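Local coordinates for protein Rio2 kinase (PDB 4GYI) that is an atypical RIO-type kinase that binds ADP and magnesium, carries a phosphoaspartate and acts in an ATPase-dependent way on the maturing pre-40S ribosomal subunit, at residues 17-22 / 49-54; 64-67 / 72-75; 77-82 / 147-152; 125-130 / 157-162. All blocks are in the same frame, centred on the assembly; numbering follows the deposited sequence. Where two conformers were deposited one is given.

Overall arrangement
The four contacts run from the N-terminal winged-helix domain into the RIO kinase domain. Contact 1 is a small, buried, purely apolar meeting of two helices. Contact 2, partly buried, is an antiparallel strand pairing with backbone bonds and a salt bridge between exposed side chains. Leu-20 links contacts 1, 2 and 3, its CD1 lying 3.8 Å from Ile-64 CG2 of contact 2 and 3.7 Å from Leu-77 CD1 of contact 3. Contact 3 joins the two domains through an aromatic ring and a threonine methyl. It shares helix 149-172 with contact 4, where buried histidine-alanine packing lies beside the lysine that grips ADP. Contacts 1 and 4 do not touch.

Contact 1: residues 17-22 / 49-54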
# COMPACT_ATOMS: atom_id res chain seq x y z
N TRP A 17 24.31 -3.15 7.60
CA TRP A 17 23.29 -2.16 7.27
C TRP A 17 23.83 -1.01 6.42
O TRP A 17 23.19 -0.58 5.46
CB TRP A 17 22.64 -1.65 8.55
CG TRP A 17 21.75 -2.69 9.16
CD1 TRP A 17 21.99 -3.41 10.30
CD2 TRP A 17 20.52 -3.18 8.62
NE1 TRP A 17 20.96 -4.29 10.52
CE2 TRP A 17 20.04 -4.17 9.51
CE3 TRP A 17 19.76 -2.87 7.49
CZ2 TRP A 17 18.83 -4.84 9.29
CZ3 TRP A 17 18.56 -3.53 7.27
CH2 TRP A 17 18.11 -4.51 8.17
N ARG A 18 25.02 -0.53 6.76
CA ARG A 18 25.64 0.59 6.07
C ARG A 18 25.93 0.26 4.60
O ARG A 18 25.75 1.10 3.72
CB ARG A 18 26.92 0.99 6.80
CG ARG A 18 27.48 2.33 6.37
CD ARG A 18 28.71 2.72 7.20
NE ARG A 18 29.10 4.10 6.93
CZ ARG A 18 28.61 5.15 7.59
NH1 ARG A 18 27.75 4.95 8.58
NH2 ARG A 18 29.00 6.38 7.28
N VAL A 19 26.39 -0.96 4.35
CA VAL A 19 26.67 -1.43 2.99
C VAL A 19 25.36 -1.66 2.21
O VAL A 19 25.25 -1.28 1.04
CB VAL A 19 27.54 -2.71 3.02
CG1 VAL A 19 27.69 -3.29 1.63
CG2 VAL A 19 28.90 -2.39 3.59
N LEU A 20 24.39 -2.29 2.86
CA LEU A 20 23.07 -2.45 2.28
C LEU A 20 22.51 -1.08 1.88
O LEU A 20 22.04 -0.89 0.76
CB LEU A 20 22.11 -3.17 3.24
CG LEU A 20 20.78 -3.60 2.62
CD1 LEU A 20 21.05 -4.48 1.40
CD2 LEU A 20 19.86 -4.34 3.65
N THR A 21 22.58 -0.12 2.80
CA THR A 21 22.10 1.23 2.53
C THR A 21 22.87 1.89 1.38
O THR A 21 22.30 2.60 0.56
CB THR A 21 22.24 2.11 3.78
OG1 THR A 21 21.48 1.54 4.86
CG2 THR A 21 21.75 3.53 3.51
N ALA A 22 24.17 1.62 1.33
CA ALA A 22 25.03 2.13 0.27
C ALA A 22 24.65 1.60 -1.10
O ALA A 22 24.75 2.30 -2.10
CB ALA A 22 26.51 1.82 0.57
N SER A 49 35.81 -0.49 6.45
CA SER A 49 37.17 -0.92 6.14
C SER A 49 37.10 -2.40 5.75
O SER A 49 38.03 -2.95 5.15
CB SER A 49 38.10 -0.72 7.33
OG SER A 49 37.73 -1.56 8.40
N GLY A 50 35.98 -3.03 6.11
CA GLY A 50 35.70 -4.42 5.78
C GLY A 50 34.34 -4.57 5.12
O GLY A 50 33.60 -5.52 5.38
N VAL A 51 34.02 -3.63 4.24
CA VAL A 51 32.77 -3.67 3.52
C VAL A 51 32.70 -4.88 2.59
O VAL A 51 31.61 -5.39 2.29
CB VAL A 51 32.53 -2.37 2.73
CG1 VAL A 51 32.68 -1.17 3.65
CG2 VAL A 51 33.49 -2.27 1.56
N HIS A 52 33.85 -5.36 2.13
CA HIS A 52 33.89 -6.51 1.25
C HIS A 52 33.28 -7.73 1.91
O HIS A 52 32.62 -8.53 1.23
CB HIS A 52 35.32 -6.78 0.77
CG HIS A 52 35.74 -5.93 -0.38
ND1 HIS A 52 35.21 -6.08 -1.65
CD2 HIS A 52 36.61 -4.89 -0.46
CE1 HIS A 52 35.75 -5.18 -2.46
NE2 HIS A 52 36.60 -4.45 -1.76
N LYS A 53 33.46 -7.85 3.22
CA LYS A 53 32.88 -8.96 3.97
C LYS A 53 31.37 -8.81 4.11
O LYS A 53 30.62 -9.77 3.89
CB LYS A 53 33.52 -9.09 5.35
CG LYS A 53 32.89 -10.19 6.20
CD LYS A 53 33.71 -10.46 7.45
CE LYS A 53 33.05 -11.51 8.34
NZ LYS A 53 33.88 -11.81 9.54
N SER A 54 30.92 -7.62 4.50
CA SER A 54 29.49 -7.30 4.54
C SER A 54 28.80 -7.64 3.21
O SER A 54 27.71 -8.22 3.21
CB SER A 54 29.28 -5.83 4.89
OG SER A 54 29.53 -5.59 6.26
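Val-19 meets Val-51 and Ser-54 where helix 14-26 passes the first turn of helix 51-60. Along the first segment, Trp-17 faces the other way, its ring stacked with that of His-88 on helix 79-92. Its carbonyl O is gripped twice by Thr-21, from opposite faces of the carbonyl plane: Thr-21 N lies 2.8 Å from Trp-17 O, and Thr-21 OG1, well above the plane, is also 2.8 Å from Trp-17 O. Arg-18 runs out along the flank and gives its NE to the carbonyl of Ala-42, linking the helix to the end of helix 35-42. Val-19 carries the contact through one branch. CG1 lies anti to the backbone N (chi1 173°), which sends CG2 away from its own carbonyl carbon and into the notch between the two partners. There Val-19 CG2 touches Val-51 CB at 3.7 Å and Ser-54 CB at 3.7 Å, with Val-51 CG1 slightly farther off, 4.0 Å from Val-19 CG2. Ser-54 thus offers its methylene to the valine, while its OG is hydrogen-bonded to Asp-16, one turn before Val-19. Ile-38, Ile-55 and Leu-58 close round the same valine. Leu-20, next in line, turns to Leu-58, Leu-63 and Leu-85, and Ala-22 rests on Ile-41 and Ala-42. This packing of the first helix against the third, with helix 35-42 beside them, is the helical core of a winged-helix domain, the fold expected for the N-terminal part of Rio2.

Contact 2: residues 64-67 / 72-75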
# COMPACT_ATOMS: atom_id res chain seq x y z
N ILE A 64 21.22 -8.50 -1.54
CA ILE A 64 21.76 -7.97 -2.78
C ILE A 64 22.12 -9.14 -3.68
O ILE A 64 22.21 -10.27 -3.21
CB ILE A 64 23.02 -7.14 -2.56
CG1 ILE A 64 24.11 -8.01 -1.93
CG2 ILE A 64 22.73 -5.93 -1.70
CD1 ILE A 64 25.43 -7.31 -1.68
N ALA A 65 22.35 -8.87 -4.96
CA ALA A 65 22.66 -9.93 -5.90
C ALA A 65 23.72 -9.49 -6.91
O ALA A 65 23.62 -8.42 -7.50
CB ALA A 65 21.40 -10.38 -6.60
N ARG A 66 24.73 -10.34 -7.11
CA ARG A 66 25.81 -10.04 -8.04
C ARG A 66 25.33 -9.97 -9.48
O ARG A 66 24.56 -10.82 -9.93
CB ARG A 66 26.94 -11.07 -7.92
CG ARG A 66 27.76 -11.24 -9.19
CD ARG A 66 29.11 -11.92 -8.94
NE ARG A 66 30.11 -10.99 -8.42
CZ ARG A 66 30.83 -10.17 -9.18
NH1 ARG A 66 30.64 -10.16 -10.50
NH2 ARG A 66 31.72 -9.36 -8.63
N MET A 67 25.76 -8.94 -10.20
CA MET A 67 25.48 -8.82 -11.62
C MET A 67 26.77 -8.58 -12.41
O MET A 67 27.45 -7.57 -12.21
CB MET A 67 24.50 -7.66 -11.89
CG MET A 67 23.18 -7.77 -11.16
SD MET A 67 21.86 -8.42 -12.20
CE MET A 67 22.00 -10.18 -11.87
N TYR A 72 29.69 -3.23 -16.53
CA TYR A 72 29.15 -3.02 -15.19
C TYR A 72 29.13 -4.32 -14.40
O TYR A 72 28.27 -5.17 -14.59
CB TYR A 72 27.75 -2.38 -15.28
CG TYR A 72 27.74 -1.13 -16.14
CD1 TYR A 72 27.65 -1.22 -17.53
CD2 TYR A 72 27.84 0.14 -15.58
CE1 TYR A 72 27.66 -0.09 -18.33
CE2 TYR A 72 27.84 1.28 -16.37
CZ TYR A 72 27.75 1.16 -17.75
OH TYR A 72 27.76 2.28 -18.55
N ASP A 73 30.12 -4.45 -13.52
CA ASP A 73 30.25 -5.63 -12.67
C ASP A 73 30.10 -5.21 -11.21
O ASP A 73 31.01 -4.60 -10.63
CB ASP A 73 31.61 -6.30 -12.90
CG ASP A 73 31.68 -7.72 -12.37
OD1 ASP A 73 30.61 -8.36 -12.25
OD2 ASP A 73 32.79 -8.19 -12.09
N GLY A 74 28.96 -5.52 -10.63
CA GLY A 74 28.66 -5.10 -9.27
C GLY A 74 27.49 -5.86 -8.68
O GLY A 74 27.29 -7.03 -8.95
N TYR A 75 26.72 -5.17 -7.85
CA TYR A 75 25.57 -5.80 -7.21
C TYR A 75 24.32 -4.94 -7.34
O TYR A 75 24.40 -3.72 -7.50
CB TYR A 75 25.87 -6.05 -5.72
CG TYR A 75 27.03 -6.98 -5.48
CD1 TYR A 75 26.82 -8.32 -5.17
CD2 TYR A 75 28.34 -6.52 -5.54
CE1 TYR A 75 27.87 -9.17 -4.94
CE2 TYR A 75 29.40 -7.37 -5.32
CZ TYR A 75 29.16 -8.69 -5.02
OH TYR A 75 30.21 -9.54 -4.79
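Met-67 and Gly-74 form an antiparallel hydrogen-bonded pair, followed by the non-hydrogen-bonded pair Arg-66 and Tyr-75, in a beta hairpin where segments 64-67 and 72-75 run 157° apart end to end. This hairpin is the wing of the winged-helix domain. Met-67 N reaches Gly-74 O at 2.7 Å, nearly straight, and Gly-74 N returns a bond to Met-67 O at 3.0 Å. The second segment turns a corner at Gly-74. Ile-64, Arg-66 and Tyr-75 gather on the face that carries the phenol ring. Ile-64 CD1 approaches that ring obliquely, 3.9 Å from Tyr-75 CD1, while the rest of the Ile-64 side chain packs on Leu-20, Ile-55 and Leu-58 of the helical core. Arg-66 lays its CB 3.7 Å from Tyr-75 CE1, then bends at its third torsion (chi3 -80°) to swing the guanidinium toward Asp-73. An alanine in place of Tyr-75 would strip away the ring and would probably open a gap beside Ile-64 CD1, leaving the Arg-66 methylene without its packing partner. The guanidinium and carboxylate planes stand 66° apart. Arg-66 NH1 makes the close approach, a salt bridge to Asp-73 OD1 whose modelled separation of 2.5 Å is doubtfully short. Beside the pairing, Tyr-75 CA makes a bent CA-H...O contact with Ala-65 O, 3.3 Å away.

Contact 3: residues 77-82 / 147-152; sequences LTYGGL and RSTGSW
The ring of Tyr-79 has the methyl of Thr-149 over one face: Thr-149 CG2 stands 4.1 Å from the centroid of the Tyr-79 ring, 27° off the normal, a CH-pi contact. Beyond this segment pair, the tyrosine also stacks with Tyr-143. The indole of Trp-152 carries the aliphatic CD of Arg-147 on one face, toward the rim, and meets the phenol obliquely, with Trp-152 CD1 3.6 Å from Tyr-79 OH. The tyrosine reaches helix 149-172 with its hydroxyl end, and its OH comes to rest 3.5 Å from Thr-149 CA in the first turn. Thr-149 is turned to suit: its OG1 lies beside the backbone N (chi1 -71°), which leaves CG2 anti to that N and above the ring. The same methyl lies 4.0 Å from Leu-77 O. Thr-78 caps its own helix, Thr-78 OG1 accepting from Gly-81 N at 3.2 Å. Ser-148 holds the N-cap position of the other helix and pairs its OG with Ser-151 OG at 3.1 Å. Trp-152 NE1 is bound to the carbonyl of Leu-144. Helix 79-92 of the winged-helix domain is thus set against helix 149-172 of the kinase domain by CH-pi and van der Waals contact between 77-82 and 147-152. Alongside, Glu-31 of the N-terminal domain ties down the start of helix 149-172, its OE1 hydrogen-bonded to both Ser-148 OG and Gly-150 N, so that directed polar bonds supplement the ring and methyl surfaces at this domain joint.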
# COMPACT_ATOMS: atom_id res chain seq x y z
N LEU A 77 20.38 -4.28 -5.46
CA LEU A 77 19.49 -4.53 -4.36
C LEU A 77 18.42 -5.53 -4.81
O LEU A 77 17.93 -5.46 -5.94
CB LEU A 77 18.86 -3.21 -3.97
CG LEU A 77 18.14 -3.03 -2.65
CD1 LEU A 77 19.11 -3.24 -1.51
CD2 LEU A 77 17.56 -1.62 -2.63
N THR A 78 18.05 -6.48 -3.95
CA THR A 78 16.90 -7.33 -4.25
C THR A 78 15.67 -6.79 -3.54
O THR A 78 15.76 -5.85 -2.75
CB THR A 78 17.10 -8.79 -3.82
OG1 THR A 78 17.24 -8.85 -2.39
CG2 THR A 78 18.31 -9.39 -4.50
N TYR A 79 14.52 -7.36 -3.84
CA TYR A 79 13.30 -6.98 -3.14
C TYR A 79 13.40 -7.22 -1.63
O TYR A 79 12.94 -6.40 -0.83
CB TYR A 79 12.11 -7.75 -3.73
CG TYR A 79 11.89 -7.47 -5.20
CD1 TYR A 79 11.58 -6.19 -5.64
CD2 TYR A 79 11.99 -8.48 -6.16
CE1 TYR A 79 11.37 -5.92 -6.96
CE2 TYR A 79 11.78 -8.21 -7.50
CZ TYR A 79 11.46 -6.93 -7.90
OH TYR A 79 11.24 -6.61 -9.22
N GLY A 80 14.03 -8.34 -1.26
CA GLY A 80 14.23 -8.66 0.14
C GLY A 80 15.07 -7.58 0.81
O GLY A 80 14.79 -7.16 1.93
N GLY A 81 16.09 -7.12 0.10
CA GLY A 81 16.95 -6.06 0.60
C GLY A 81 16.21 -4.77 0.94
O GLY A 81 16.43 -4.18 2.00
N LEU A 82 15.31 -4.36 0.04
CA LEU A 82 14.47 -3.17 0.25
C LEU A 82 13.53 -3.34 1.44
O LEU A 82 13.41 -2.44 2.28
CB LEU A 82 13.67 -2.86 -1.04
CG LEU A 82 13.00 -1.48 -1.12
CD1 LEU A 82 14.05 -0.36 -1.19
CD2 LEU A 82 12.01 -1.38 -2.29
N ARG A 147 9.61 -4.76 -16.93
CA ARG A 147 10.30 -3.69 -16.21
C ARG A 147 11.45 -4.27 -15.41
O ARG A 147 11.40 -5.43 -15.02
CB ARG A 147 9.33 -2.97 -15.26
CG ARG A 147 8.26 -2.20 -15.99
CD ARG A 147 7.30 -1.60 -15.03
NE ARG A 147 5.94 -1.58 -15.54
CZ ARG A 147 5.23 -0.48 -15.71
NH1 ARG A 147 5.80 0.69 -15.45
NH2 ARG A 147 3.98 -0.54 -16.12
N SER A 148 12.47 -3.47 -15.15
CA SER A 148 13.57 -3.90 -14.31
C SER A 148 13.13 -3.91 -12.86
O SER A 148 12.08 -3.37 -12.49
CB SER A 148 14.75 -2.95 -14.43
OG SER A 148 14.44 -1.75 -13.75
N THR A 149 13.96 -4.54 -12.03
CA THR A 149 13.74 -4.64 -10.60
C THR A 149 13.63 -3.26 -9.95
O THR A 149 12.73 -3.00 -9.14
CB THR A 149 14.89 -5.45 -9.93
OG1 THR A 149 14.77 -6.82 -10.31
CG2 THR A 149 14.82 -5.36 -8.43
N GLY A 150 14.53 -2.36 -10.35
CA GLY A 150 14.54 -1.00 -9.85
C GLY A 150 13.26 -0.27 -10.23
O GLY A 150 12.77 0.53 -9.46
N SER A 151 12.72 -0.54 -11.41
CA SER A 151 11.47 0.12 -11.80
C SER A 151 10.30 -0.33 -10.94
O SER A 151 9.51 0.50 -10.49
CB SER A 151 11.15 -0.08 -13.28
OG SER A 151 12.21 0.40 -14.10
N TRP A 152 10.17 -1.63 -10.69
CA TRP A 152 9.09 -2.11 -9.81
C TRP A 152 9.20 -1.56 -8.40
O TRP A 152 8.20 -1.20 -7.79
CB TRP A 152 9.01 -3.64 -9.77
CG TRP A 152 8.51 -4.25 -11.05
CD1 TRP A 152 9.17 -5.14 -11.84
CD2 TRP A 152 7.25 -4.00 -11.69
NE1 TRP A 152 8.39 -5.47 -12.92
CE2 TRP A 152 7.21 -4.79 -12.85
CE3 TRP A 152 6.15 -3.19 -11.39
CZ2 TRP A 152 6.11 -4.79 -13.73
CZ3 TRP A 152 5.06 -3.19 -12.27
CH2 TRP A 152 5.05 -3.98 -13.43

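Contact 4: residues 125-130 / 157-162; sequences KIHRLG and RLAAIK. With ADP (adenosine-5'-diphosphate), chain B; EDO (1,2-ethanediol), chain D; EDO (1,2-ethanediol), chain E.
His-127, at the end of strand 121-127, lies against Ala-159 and Ala-160 of helix 149-172, with the CA atoms of His-127 and Ala-160 6.6 Å apart. The imidazole is covered on one face by the Ala-159 methyl, whose CB sits 4.0 Å from the centroid of the His-127 ring and 20° off the normal, a CH-pi contact. Its CD2 carbon presses on the helix backbone, 3.6 Å from Ala-160 CA. Two residues on, Leu-129 CD1 reaches the same methyl, 4.0 Å from Ala-159 CB, and Leu-332 packs on both. The small alanines let the helix come this near the strand. A leucine in place of His-127 removes the flat ring and NE2, and would probably leave Ala-159 CB without its CH-pi partner and Glu-163 without a weak hydrogen bond from NE2. An ethanediol, probably from the crystallisation liquor, spans the loop after the strand, its O2 giving to His-127 O at 2.7 Å and its O1 to Leu-129 O at 2.9 Å. Lys-125, CG anti to its N (chi1 -179°) and extended to the tip, carries NZ to the diphosphate, 2.7 Å from ADP O2A and weakly to O3B. NZ also meets Glu-163 and the phosphoaspartate at position 258. A third-strand lysine paired with a glutamate of the helix behind it is the hallmark of the protein kinase N-lobe, here in the RIO nucleotide site.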
# COMPACT_ATOMS: atom_id res chain seq x y z
N LYS A 125 1.98 -2.61 5.76
CA LYS A 125 1.59 -2.97 4.39
C LYS A 125 2.80 -2.80 3.49
O LYS A 125 3.47 -1.77 3.55
CB LYS A 125 0.44 -2.10 3.89
CG LYS A 125 -0.05 -2.44 2.45
CD LYS A 125 -1.26 -1.59 2.10
CE LYS A 125 -1.75 -1.82 0.66
NZ LYS A 125 -3.11 -1.21 0.45
N ILE A 126 3.10 -3.81 2.69
CA ILE A 126 4.24 -3.78 1.78
C ILE A 126 3.72 -3.85 0.35
O ILE A 126 3.10 -4.83 -0.02
CB ILE A 126 5.17 -4.98 2.04
CG1 ILE A 126 5.63 -4.97 3.52
CG2 ILE A 126 6.38 -4.92 1.10
CD1 ILE A 126 6.53 -6.16 3.90
N HIS A 127 3.97 -2.83 -0.45
CA HIS A 127 3.46 -2.82 -1.81
C HIS A 127 4.31 -3.69 -2.73
O HIS A 127 5.55 -3.67 -2.67
CB HIS A 127 3.34 -1.40 -2.35
CG HIS A 127 2.21 -0.62 -1.75
ND1 HIS A 127 0.93 -0.64 -2.28
CD2 HIS A 127 2.16 0.20 -0.67
CE1 HIS A 127 0.15 0.15 -1.56
NE2 HIS A 127 0.87 0.67 -0.58
N ARG A 128 3.61 -4.44 -3.58
CA ARG A 128 4.21 -5.45 -4.45
C ARG A 128 3.79 -5.32 -5.92
O ARG A 128 3.42 -6.32 -6.55
CB ARG A 128 3.78 -6.84 -3.96
CG ARG A 128 4.31 -7.15 -2.56
CD ARG A 128 5.84 -7.28 -2.53
NE ARG A 128 6.29 -7.86 -1.25
CZ ARG A 128 7.49 -7.67 -0.71
NH1 ARG A 128 8.40 -6.92 -1.32
NH2 ARG A 128 7.77 -8.24 0.46
N LEU A 129 3.84 -4.12 -6.48
CA LEU A 129 3.52 -3.91 -7.88
C LEU A 129 4.45 -4.78 -8.75
O LEU A 129 5.62 -4.91 -8.43
CB LEU A 129 3.68 -2.42 -8.26
CG LEU A 129 2.51 -1.47 -7.97
CD1 LEU A 129 2.10 -1.54 -6.51
CD2 LEU A 129 2.88 -0.05 -8.30
N GLY A 130 3.94 -5.38 -9.81
CA GLY A 130 4.75 -6.20 -10.69
C GLY A 130 4.71 -7.69 -10.40
O GLY A 130 5.14 -8.51 -11.23
N ARG A 157 7.28 2.23 -4.30
CA ARG A 157 7.57 3.39 -3.45
C ARG A 157 6.49 4.43 -3.66
O ARG A 157 5.95 4.98 -2.71
CB ARG A 157 8.92 4.04 -3.82
CG ARG A 157 10.09 3.69 -2.93
CD ARG A 157 11.26 4.64 -3.18
NE ARG A 157 11.05 5.96 -2.58
CZ ARG A 157 10.94 7.09 -3.27
NH1 ARG A 157 11.00 7.08 -4.60
NH2 ARG A 157 10.76 8.24 -2.63
N LEU A 158 6.20 4.70 -4.93
CA LEU A 158 5.20 5.71 -5.28
C LEU A 158 3.84 5.31 -4.76
O LEU A 158 3.05 6.16 -4.33
CB LEU A 158 5.11 5.93 -6.78
CG LEU A 158 6.29 6.59 -7.49
CD1 LEU A 158 5.91 6.88 -8.93
CD2 LEU A 158 6.69 7.86 -6.79
N ALA A 159 3.54 4.01 -4.85
CA ALA A 159 2.26 3.51 -4.38
C ALA A 159 2.11 3.78 -2.88
O ALA A 159 1.07 4.25 -2.45
CB ALA A 159 2.13 2.01 -4.66
N ALA A 160 3.15 3.49 -2.10
CA ALA A 160 3.12 3.67 -0.65
C ALA A 160 3.03 5.15 -0.27
O ALA A 160 2.27 5.51 0.61
CB ALA A 160 4.36 3.03 0.02
N ILE A 161 3.80 6.00 -0.95
CA ILE A 161 3.77 7.42 -0.70
C ILE A 161 2.39 8.00 -0.97
O ILE A 161 1.85 8.77 -0.16
CB ILE A 161 4.82 8.16 -1.56
CG1 ILE A 161 6.22 7.87 -1.02
CG2 ILE A 161 4.57 9.67 -1.54
CD1 ILE A 161 7.32 8.43 -1.88
N LYS A 162 1.81 7.62 -2.11
CA LYS A 162 0.47 8.05 -2.47
C LYS A 162 -0.58 7.63 -1.46
O LYS A 162 -1.37 8.45 -0.98
CB LYS A 162 0.08 7.52 -3.86
CG LYS A 162 -1.35 7.92 -4.27
CD LYS A 162 -1.55 7.86 -5.79
CE LYS A 162 -3.04 7.81 -6.15
NZ LYS A 162 -3.29 7.55 -7.59
PB ADP B . -4.26 -4.99 -1.03
O1B ADP B . -3.23 -6.07 -1.27
O2B ADP B . -5.69 -5.27 -1.44
O3B ADP B . -3.65 -3.65 -1.63
PA ADP B . -5.38 -3.92 1.41
O1A ADP B . -6.66 -3.98 0.64
O2A ADP B . -4.91 -2.56 1.92
O3A ADP B . -4.20 -4.62 0.55
O5' ADP B . -5.49 -4.99 2.59
C5' ADP B . -5.76 -6.36 2.28
C4' ADP B . -6.49 -7.02 3.46
O4' ADP B . -5.73 -6.86 4.67
C3' ADP B . -7.85 -6.41 3.77
O3' ADP B . -8.92 -6.97 3.00
C2' ADP B . -8.02 -6.70 5.25
O2' ADP B . -8.36 -8.07 5.46
C1' ADP B . -6.61 -6.59 5.77
N9 ADP B . -6.24 -5.24 6.25
C8 ADP B . -5.52 -4.34 5.56
N7 ADP B . -5.32 -3.21 6.30
C5 ADP B . -5.91 -3.43 7.49
C6 ADP B . -6.07 -2.67 8.74
N6 ADP B . -5.54 -1.44 8.86
N1 ADP B . -6.76 -3.26 9.75
C2 ADP B . -7.28 -4.50 9.65
N3 ADP B . -7.17 -5.25 8.54
C4 ADP B . -6.51 -4.77 7.45
C1 EDO D . 8.42 -4.50 -5.84
O1 EDO D . 7.03 -4.21 -5.97
C2 EDO D . 8.67 -5.08 -4.45
O2 EDO D . 8.06 -4.22 -3.51
C1 EDO E . 11.97 6.41 1.16
O1 EDO E . 11.70 6.48 -0.26
C2 EDO E . 10.83 7.04 1.95
O2 EDO E . 9.61 6.97 1.20